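Local coordinates for protein putative XRE-family transcriptional regulator (Rhodococcus sp., PDB 2OFY) that probably binds DNA as a transcriptional regulator of the XRE family, through a small all-helical helix-turn-helix domain, at residues Glu12-Arg16 with Val77-Gly81; Arg25-Met30 with Leu44-Glu48. All blocks are in the same frame, centred on the assembly; numbering follows the deposited sequence.

Contact 1 of 2, residues Glu12-Arg16 with Val77-Gly81; sequences ERGQR and VVTFG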
loop_
_atom_site.group_PDB
_atom_site.type_symbol
_atom_site.label_atom_id
_atom_site.label_comp_id
_atom_site.label_asym_id
_atom_site.label_seq_id
_atom_site.Cartn_x
_atom_site.Cartn_y
_atom_site.Cartn_z
ATOM N N GLU A 12 -9.200 8.848 -8.665
ATOM C CA GLU A 12 -10.430 8.255 -8.147
ATOM C C GLU A 12 -10.129 7.170 -7.093
ATOM O O GLU A 12 -10.822 7.112 -6.070
ATOM C CB GLU A 12 -11.258 7.700 -9.297
ATOM C CG GLU A 12 -12.670 7.338 -8.905
ATOM C CD GLU A 12 -13.488 6.873 -10.101
ATOM O OE1 GLU A 12 -12.963 6.152 -10.987
ATOM O OE2 GLU A 12 -14.658 7.271 -10.166
ATOM N N ARG A 13 -9.116 6.326 -7.316
ATOM C CA ARG A 13 -8.747 5.331 -6.279
ATOM C C ARG A 13 -8.337 5.961 -4.957
ATOM O O ARG A 13 -8.689 5.483 -3.868
ATOM C CB ARG A 13 -7.559 4.475 -6.744
ATOM C CG ARG A 13 -7.848 3.547 -7.865
ATOM C CD ARG A 13 -6.678 2.546 -7.943
ATOM N NE ARG A 13 -6.752 1.785 -9.173
ATOM C CZ ARG A 13 -6.026 2.036 -10.254
ATOM N NH1 ARG A 13 -5.137 3.030 -10.269
ATOM N NH2 ARG A 13 -6.198 1.297 -11.327
ATOM N N GLY A 14 -7.548 7.030 -5.053
ATOM C CA GLY A 14 -7.101 7.789 -3.871
ATOM C C GLY A 14 -8.312 8.319 -3.134
ATOM O O GLY A 14 -8.401 8.262 -1.912
ATOM N N GLN A 15 -9.247 8.920 -3.881
ATOM C CA GLN A 15 -10.487 9.464 -3.267
ATOM C C GLN A 15 -11.333 8.378 -2.609
ATOM O O GLN A 15 -11.796 8.560 -1.474
ATOM C CB GLN A 15 -11.277 10.202 -4.344
ATOM C CG GLN A 15 -10.499 11.523 -4.592
ATOM C CD GLN A 15 -11.018 12.300 -5.778
ATOM O OE1 GLN A 15 -11.779 11.757 -6.622
ATOM N NE2 GLN A 15 -10.628 13.601 -5.852
ATOM N N ARG A 16 -11.544 7.254 -3.293
ATOM C CA ARG A 16 -12.276 6.143 -2.660
ATOM C C ARG A 16 -11.632 5.659 -1.378
ATOM O O ARG A 16 -12.305 5.373 -0.398
ATOM C CB ARG A 16 -12.320 4.931 -3.628
ATOM C CG ARG A 16 -13.138 5.225 -4.811
ATOM C CD ARG A 16 -13.173 3.922 -5.551
ATOM N NE ARG A 16 -13.420 4.117 -6.921
ATOM C CZ ARG A 16 -13.183 3.184 -7.836
ATOM N NH1 ARG A 16 -12.673 1.996 -7.471
ATOM N NH2 ARG A 16 -13.464 3.449 -9.090
ATOM N N VAL A 77 -12.415 -2.517 -3.046
ATOM C CA VAL A 77 -13.198 -1.499 -3.796
ATOM C C VAL A 77 -12.624 -0.995 -5.092
ATOM O O VAL A 77 -13.282 -0.219 -5.778
ATOM C CB VAL A 77 -13.572 -0.241 -2.950
ATOM C CG1 VAL A 77 -14.345 -0.650 -1.705
ATOM C CG2 VAL A 77 -12.324 0.605 -2.630
ATOM N N VAL A 78 -11.368 -1.372 -5.403
ATOM C CA VAL A 78 -10.706 -0.915 -6.622
ATOM C C VAL A 78 -10.272 -2.020 -7.581
ATOM O O VAL A 78 -10.122 -3.193 -7.194
ATOM C CB VAL A 78 -9.454 -0.112 -6.317
ATOM C CG1 VAL A 78 -9.812 1.198 -5.686
ATOM C CG2 VAL A 78 -8.502 -0.951 -5.406
ATOM N N THR A 79 -10.018 -1.570 -8.808
ATOM C CA THR A 79 -9.473 -2.382 -9.894
ATOM C C THR A 79 -8.067 -1.952 -10.276
ATOM O O THR A 79 -7.730 -0.754 -10.286
ATOM C CB THR A 79 -10.314 -2.277 -11.136
ATOM O OG1 THR A 79 -10.297 -0.921 -11.620
ATOM C CG2 THR A 79 -11.730 -2.676 -10.830
ATOM N N PHE A 80 -7.255 -2.958 -10.599
ATOM C CA PHE A 80 -5.901 -2.761 -11.054
ATOM C C PHE A 80 -5.813 -3.517 -12.337
ATOM O O PHE A 80 -6.448 -4.572 -12.464
ATOM C CB PHE A 80 -4.899 -3.365 -10.065
ATOM C CG PHE A 80 -5.131 -2.952 -8.628
ATOM C CD1 PHE A 80 -4.984 -1.623 -8.240
ATOM C CD2 PHE A 80 -5.507 -3.882 -7.685
ATOM C CE1 PHE A 80 -5.163 -1.259 -6.946
ATOM C CE2 PHE A 80 -5.684 -3.540 -6.425
ATOM C CZ PHE A 80 -5.566 -2.216 -6.025
ATOM N N GLY A 81 -5.026 -2.963 -13.260
ATOM C CA GLY A 81 -4.606 -3.645 -14.467
ATOM C C GLY A 81 -5.615 -3.452 -15.576
ATOM O O GLY A 81 -6.527 -2.613 -15.454
#
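The backbone oxygen of T79 is gripped by two nitrogens of one guanidinium: R13 NH2 lies 2.8 Å from T79 O, and R13 NE reaches the same T79 O at 2.9 Å. Two N-H groups pointing roughly the same way share one oxygen set between them, so neither bond is straight (146° and 140°). NH2 sits in the carbonyl plane while NE is tilted from it, and the oxygen lies close to the guanidinium plane. This side-on, bifurcated hold fixes the rotation of the R13 end group. Arginine suits the place because its chain, extended from CG to NE, carries these donors from the helix across to a carbonyl of the irregular segment 77-81. On the way it crosses V78 at about a right angle, with R13 CG 3.8 Å from V78 CG1. F80 CD1 lies over one face of the guanidinium, the ring plane turned 31° from it. R16 NH1 comes within 3.5 Å of V78 CG1, while R16 NH2 forms a salt bridge with E12 OE1 through a weak hydrogen bond. The beta-branched V78 thus packs against two arginine chains. F58 of the second subunit also packs on V78 and R13, and R65 of that subunit hydrogen-bonds V78 O. Here an irregular C-terminal tail is held along the first helix of a helix-turn-helix fold, at the interface with the second subunit.

Contact 2 of 2, residues Arg25-Met30 with Leu44-Glu48; sequences RGDMSM and LRKIE
With CG of R25 anti to the backbone N (chi1 -180°) and a bend at chi3 (61°), the chain presents the NE/NH2 edge of its guanidinium to E48. E48 answers with a chain extended beyond CG, and the two flat ends are nearly coplanar, 13° apart. The result is a side-on, two-point salt bridge: R25 NE to E48 OE2 at 2.7 Å, and R25 NH2 to E48 OE1 at 2.9 Å. Each oxygen offers its syn lone pair, a geometry for which arginine and carboxylate are well matched. R25 NH1 donates to the backbone O of M28 at 2.9 Å, closing over the type II' turn from R25 to M28, where G26 takes the positive phi such a turn requires. Three in-plane bonds stop the guanidinium rotating. R22, packed on E48, brings a second positive charge; the buried carboxylate probably stays ionised and offsets the closeness of R22 to R25.

M30, selenomethionine as a label in place of methionine, covers one face of that guanidinium with its CG. A bend at chi3 lands its CE against the helix, 4.0 Å from L44 CG, 3.7 Å from E48 OE1 and 3.7 Å from the backbone N of R45. Methionine's unbranched chain fits this seam between leucine and charged groups. Helices 30-37 and 41-48 form the helix-turn-helix pair of the XRE family, the second probably the recognition helix. S29 N-caps helix 30-37, where V33 packs on both R25 and L44. The R25-E48 bridge thus ties the end of helix 8-25 to helix 41-48, which I47 in turn joins to helices 8-25 and 57-66.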
loop_
_atom_site.group_PDB
_atom_site.type_symbol
_atom_site.label_atom_id
_atom_site.label_comp_id
_atom_site.label_asym_id
_atom_site.label_seq_id
_atom_site.Cartn_x
_atom_site.Cartn_y
_atom_site.Cartn_z
ATOM N N ARG A 25 -13.176 5.586 10.367
ATOM C CA ARG A 25 -12.860 6.397 11.549
ATOM C C ARG A 25 -14.164 6.754 12.291
ATOM O O ARG A 25 -14.213 6.683 13.529
ATOM C CB ARG A 25 -12.056 7.625 11.159
ATOM C CG ARG A 25 -11.717 8.482 12.397
ATOM C CD ARG A 25 -10.676 9.530 12.078
ATOM N NE ARG A 25 -11.094 10.490 11.053
ATOM C CZ ARG A 25 -11.895 11.549 11.260
ATOM N NH1 ARG A 25 -12.498 11.798 12.465
ATOM N NH2 ARG A 25 -12.121 12.378 10.240
ATOM N N GLY A 26 -15.218 7.093 11.547
ATOM C CA GLY A 26 -16.522 7.329 12.196
ATOM C C GLY A 26 -16.360 8.430 13.222
ATOM O O GLY A 26 -15.840 9.502 12.886
ATOM N N ASP A 27 -16.792 8.196 14.471
ATOM C CA ASP A 27 -16.755 9.260 15.474
ATOM C C ASP A 27 -15.440 9.435 16.204
ATOM O O ASP A 27 -15.331 10.300 17.100
ATOM C CB ASP A 27 -17.900 9.070 16.484
ATOM C CG ASP A 27 -19.244 9.081 15.814
ATOM O OD1 ASP A 27 -19.409 9.884 14.863
ATOM O OD2 ASP A 27 -20.146 8.302 16.217
HETATM N N MSE A 28 -14.464 8.601 15.880
HETATM C CA MSE A 28 -13.183 8.651 16.541
HETATM C C MSE A 28 -12.431 9.930 16.126
HETATM O O MSE A 28 -12.612 10.449 15.014
HETATM C CB MSE A 28 -12.333 7.413 16.201
HETATM C CG MSE A 28 -12.909 6.070 16.636
HETATM SE SE MSE A 28 -11.901 4.702 15.614
HETATM C CE MSE A 28 -10.148 5.135 16.549
ATOM N N SER A 29 -11.601 10.427 17.041
ATOM C CA SER A 29 -10.880 11.658 16.860
ATOM C C SER A 29 -9.813 11.543 15.759
ATOM O O SER A 29 -9.068 10.562 15.721
ATOM C CB SER A 29 -10.175 11.960 18.190
ATOM O OG SER A 29 -9.140 12.885 18.012
HETATM N N MSE A 30 -9.688 12.555 14.904
HETATM C CA MSE A 30 -8.540 12.551 13.968
HETATM C C MSE A 30 -7.197 12.561 14.698
HETATM O O MSE A 30 -6.221 11.938 14.255
HETATM C CB MSE A 30 -8.592 13.735 13.027
HETATM C CG MSE A 30 -9.762 13.697 12.055
HETATM SE SE MSE A 30 -9.490 15.222 10.851
HETATM C CE MSE A 30 -8.325 14.223 9.883
ATOM N N LEU A 44 -3.340 12.720 7.698
ATOM C CA LEU A 44 -4.591 11.929 7.757
ATOM C C LEU A 44 -5.689 12.689 7.002
ATOM O O LEU A 44 -6.405 12.091 6.205
ATOM C CB LEU A 44 -5.002 11.729 9.201
ATOM C CG LEU A 44 -6.250 10.852 9.326
ATOM C CD1 LEU A 44 -6.102 9.538 8.572
ATOM C CD2 LEU A 44 -6.564 10.669 10.823
ATOM N N ARG A 45 -5.763 14.005 7.209
ATOM C CA ARG A 45 -6.724 14.840 6.492
ATOM C C ARG A 45 -6.578 14.706 4.979
ATOM O O ARG A 45 -7.554 14.568 4.258
ATOM C CB ARG A 45 -6.561 16.316 6.891
ATOM C CG ARG A 45 -7.616 17.223 6.255
ATOM C CD ARG A 45 -7.422 18.691 6.621
ATOM N NE ARG A 45 -7.063 18.893 8.026
ATOM C CZ ARG A 45 -7.913 18.895 9.054
ATOM N NH1 ARG A 45 -9.218 18.702 8.873
ATOM N NH2 ARG A 45 -7.447 19.108 10.280
ATOM N N LYS A 46 -5.334 14.846 4.510
ATOM C CA LYS A 46 -5.072 14.743 3.101
ATOM C C LYS A 46 -5.393 13.354 2.617
ATOM O O LYS A 46 -5.961 13.205 1.535
ATOM C CB LYS A 46 -3.606 15.066 2.854
ATOM C CG LYS A 46 -3.372 16.589 2.939
ATOM C CD LYS A 46 -1.860 16.879 2.761
ATOM C CE LYS A 46 -1.642 18.392 2.881
ATOM N NZ LYS A 46 -0.215 18.778 3.087
ATOM N N ILE A 47 -5.047 12.326 3.399
ATOM C CA ILE A 47 -5.416 10.942 2.942
ATOM C C ILE A 47 -6.959 10.823 2.839
ATOM O O ILE A 47 -7.495 10.345 1.845
ATOM C CB ILE A 47 -4.852 9.858 3.885
ATOM C CG1 ILE A 47 -3.316 9.777 3.680
ATOM C CG2 ILE A 47 -5.563 8.505 3.593
ATOM C CD1 ILE A 47 -2.676 9.097 4.909
ATOM N N GLU A 48 -7.672 11.273 3.873
ATOM C CA GLU A 48 -9.114 11.083 3.934
ATOM C C GLU A 48 -9.849 11.815 2.807
ATOM O O GLU A 48 -10.970 11.426 2.395
ATOM C CB GLU A 48 -9.636 11.568 5.294
ATOM C CG GLU A 48 -9.348 10.593 6.385
ATOM C CD GLU A 48 -10.030 10.963 7.713
ATOM O OE1 GLU A 48 -10.540 12.085 7.851
ATOM O OE2 GLU A 48 -10.019 10.089 8.588
#

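Contact 2 is nested along the chain inside the loop closed by contact 1: the order is 12-16, 25-30, 44-48, 77-81. Helix 8-25 is shared, carrying 12-16 in its body and ending at R25, so it connects two contacts whose centres lie about 19 Å apart on opposite sides of the chain's centre. Contact 2 is buried and its two segments lie within the helix-turn-helix range, whereas contact 1 is a surface contact. One therefore belongs to the probable DNA-binding helical core, while the other joins the tail after helix 71-75 to helix 8-25 where the second subunit meets it.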